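PDB 1P71: DNA-binding protein HU from Anabaena sp., which binds, bends and wraps DNA as a histone-like homodimer, stabilising it against denaturation, and is essential for heterocyst differentiation. Local coordinates for residues C[5-10]-C[19-24]. Numbering follows the deposited sequence.
Sequences ELVDAV and KQADAV
This contact forms part of the interface between the two helices of the N-terminal hairpin of the HU fold, where V7 and V10 of helix 3-14 meet A21 and D22 of helix 18-37. Over these short segments the axes come within 8.5 Å, with 117° between their directions, so the second helix runs back across the first. The nearest CA atoms across the two segments are those of V7 and A21, 5.4 Å apart, consistent with the small A21 side chain at the crossing. V7 does most of the touching. Its chi1 of 172° places CG1 trans to the backbone N, and this branch meets A21 CB at 3.5 Å. The other branch, CG2, lies against D22, 3.7 Å from D22 CA and 3.9 Å from D22 CB. One turn further along, V10 CG1 approaches A21 CB at 3.9 Å, so a single alanine methyl meets both valines. V10 also packs on V24 of the second subunit, so the contact lies beside the dimer interface, while V16 in the connecting loop touches A21. The aliphatic base of D22 borders the patch. Between these two segments the contact is small and almost wholly non-polar, without directional bonds, and depends on shape fit.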
ATOM      1  N   GLU C   5       6.041   4.095  15.845  1.00 30.49           N
ATOM      2  CA  GLU C   5       7.441   3.834  15.501  1.00 30.58           C
ATOM      3  C   GLU C   5       7.880   4.478  14.182  1.00 30.67           C
ATOM      4  O   GLU C   5       9.022   4.939  14.061  1.00 30.10           O
ATOM      5  CB  GLU C   5       7.691   2.329  15.441  1.00 30.58           C
ATOM      6  CG  GLU C   5       8.137   1.750  16.768  1.00 30.85           C
ATOM      7  CD  GLU C   5       7.576   0.367  17.036  1.00 31.61           C
ATOM      8  OE1 GLU C   5       7.703  -0.101  18.189  1.00 32.03           O
ATOM      9  OE2 GLU C   5       7.021  -0.260  16.113  1.00 30.74           O
ATOM     10  N   LEU C   6       6.964   4.488  13.208  1.00 30.35           N
ATOM     11  CA  LEU C   6       7.164   5.143  11.918  1.00 30.48           C
ATOM     12  C   LEU C   6       7.286   6.647  12.085  1.00 30.66           C
ATOM     13  O   LEU C   6       8.180   7.254  11.515  1.00 31.11           O
ATOM     14  CB  LEU C   6       6.019   4.803  10.932  1.00 30.51           C
ATOM     15  CG  LEU C   6       6.044   5.464   9.541  1.00 30.68           C
ATOM     16  CD1 LEU C   6       7.292   5.078   8.760  1.00 30.22           C
ATOM     17  CD2 LEU C   6       4.802   5.139   8.719  1.00 30.26           C
ATOM     18  N   VAL C   7       6.388   7.238  12.869  1.00 30.49           N
ATOM     19  CA  VAL C   7       6.473   8.660  13.199  1.00 31.01           C
ATOM     20  C   VAL C   7       7.850   9.003  13.790  1.00 31.01           C
ATOM     21  O   VAL C   7       8.505   9.946  13.333  1.00 30.82           O
ATOM     22  CB  VAL C   7       5.331   9.090  14.138  1.00 30.77           C
ATOM     23  CG1 VAL C   7       5.542  10.513  14.633  1.00 31.09           C
ATOM     24  CG2 VAL C   7       3.996   8.995  13.423  1.00 30.43           C
ATOM     25  N   ASP C   8       8.287   8.200  14.766  1.00 31.72           N
ATOM     26  CA  ASP C   8       9.600   8.326  15.406  1.00 32.29           C
ATOM     27  C   ASP C   8      10.731   8.438  14.396  1.00 32.39           C
ATOM     28  O   ASP C   8      11.532   9.367  14.446  1.00 32.18           O
ATOM     29  CB  ASP C   8       9.873   7.104  16.285  1.00 32.46           C
ATOM     30  CG  ASP C   8       9.144   7.151  17.608  1.00 33.76           C
ATOM     31  OD1 ASP C   8       8.494   8.180  17.921  1.00 34.91           O
ATOM     32  OD2 ASP C   8       9.168   6.186  18.405  1.00 35.12           O
ATOM     33  N   ALA C   9      10.779   7.471  13.487  1.00 32.79           N
ATOM     34  CA  ALA C   9      11.787   7.412  12.431  1.00 33.17           C
ATOM     35  C   ALA C   9      11.673   8.588  11.462  1.00 33.16           C
ATOM     36  O   ALA C   9      12.694   9.139  11.023  1.00 33.18           O
ATOM     37  CB  ALA C   9      11.673   6.082  11.671  1.00 33.21           C
ATOM     38  N   VAL C  10      10.427   8.967  11.146  1.00 32.95           N
ATOM     39  CA  VAL C  10      10.157  10.060  10.209  1.00 32.83           C
ATOM     40  C   VAL C  10      10.560  11.415  10.800  1.00 33.22           C
ATOM     41  O   VAL C  10      11.307  12.188  10.182  1.00 33.24           O
ATOM     42  CB  VAL C  10       8.675  10.076   9.784  1.00 32.70           C
ATOM     43  CG1 VAL C  10       8.359  11.317   8.978  1.00 31.97           C
ATOM     44  CG2 VAL C  10       8.349   8.826   8.976  1.00 32.30           C
ATOM     45  N   LYS C  19       4.889  15.037  16.918  1.00 32.29           N
ATOM     46  CA  LYS C  19       3.511  15.458  16.629  1.00 32.59           C
ATOM     47  C   LYS C  19       3.280  15.686  15.093  1.00 32.60           C
ATOM     48  O   LYS C  19       2.288  15.197  14.489  1.00 32.58           O
ATOM     49  CB  LYS C  19       3.141  16.722  17.450  1.00 32.46           C
ATOM     50  N   GLN C  20       4.208  16.418  14.470  1.00 32.93           N
ATOM     51  CA  GLN C  20       4.053  16.893  13.093  1.00 32.24           C
ATOM     52  C   GLN C  20       4.182  15.755  12.133  1.00 32.88           C
ATOM     53  O   GLN C  20       3.455  15.687  11.131  1.00 33.10           O
ATOM     54  CB  GLN C  20       5.111  17.939  12.743  1.00 33.41           C
ATOM     55  CG  GLN C  20       4.827  19.350  13.302  1.00 31.85           C
ATOM     56  CD  GLN C  20       6.020  20.254  13.019  1.00 34.07           C
ATOM     57  OE1 GLN C  20       5.750  21.609  13.226  1.00 34.70           O
ATOM     58  NE2 GLN C  20       7.359  19.529  12.582  1.00 36.31           N
ATOM     59  N   ALA C  21       5.132  14.851  12.408  1.00 31.88           N
ATOM     60  CA  ALA C  21       5.247  13.670  11.579  1.00 31.37           C
ATOM     61  C   ALA C  21       3.932  12.932  11.709  1.00 30.70           C
ATOM     62  O   ALA C  21       3.318  12.542  10.687  1.00 30.26           O
ATOM     63  CB  ALA C  21       6.367  12.783  12.033  1.00 31.17           C
ATOM     64  N   ASP C  22       3.449  12.789  12.947  1.00 30.75           N
ATOM     65  CA  ASP C  22       2.143  12.140  13.154  1.00 30.69           C
ATOM     66  C   ASP C  22       0.998  12.893  12.465  1.00 30.18           C
ATOM     67  O   ASP C  22       0.143  12.277  11.831  1.00 30.11           O
ATOM     68  CB  ASP C  22       1.836  11.963  14.642  1.00 30.93           C
ATOM     69  CG  ASP C  22       0.425  11.466  14.884  1.00 32.17           C
ATOM     70  OD1 ASP C  22      -0.420  12.253  15.376  1.00 34.43           O
ATOM     71  OD2 ASP C  22       0.064  10.310  14.575  1.00 33.85           O
ATOM     72  N   ALA C  23       0.991  14.218  12.599  1.00 30.18           N
ATOM     73  CA  ALA C  23      -0.010  15.068  11.964  1.00 30.19           C
ATOM     74  C   ALA C  23      -0.019  14.884  10.442  1.00 30.49           C
ATOM     75  O   ALA C  23      -1.063  14.589   9.839  1.00 30.70           O
ATOM     76  CB  ALA C  23       0.233  16.536  12.338  1.00 30.24           C
ATOM     77  N   VAL C  24       1.154  15.038   9.827  1.00 30.85           N
ATOM     78  CA  VAL C  24       1.264  14.936   8.375  1.00 31.16           C
ATOM     79  C   VAL C  24       1.008  13.493   7.893  1.00 31.08           C
ATOM     80  O   VAL C  24       0.329  13.273   6.886  1.00 30.41           O
ATOM     81  CB  VAL C  24       2.639  15.471   7.873  1.00 31.16           C
ATOM     82  CG1 VAL C  24       2.802  15.249   6.363  1.00 32.51           C
ATOM     83  CG2 VAL C  24       2.812  16.944   8.223  1.00 31.29           C
TER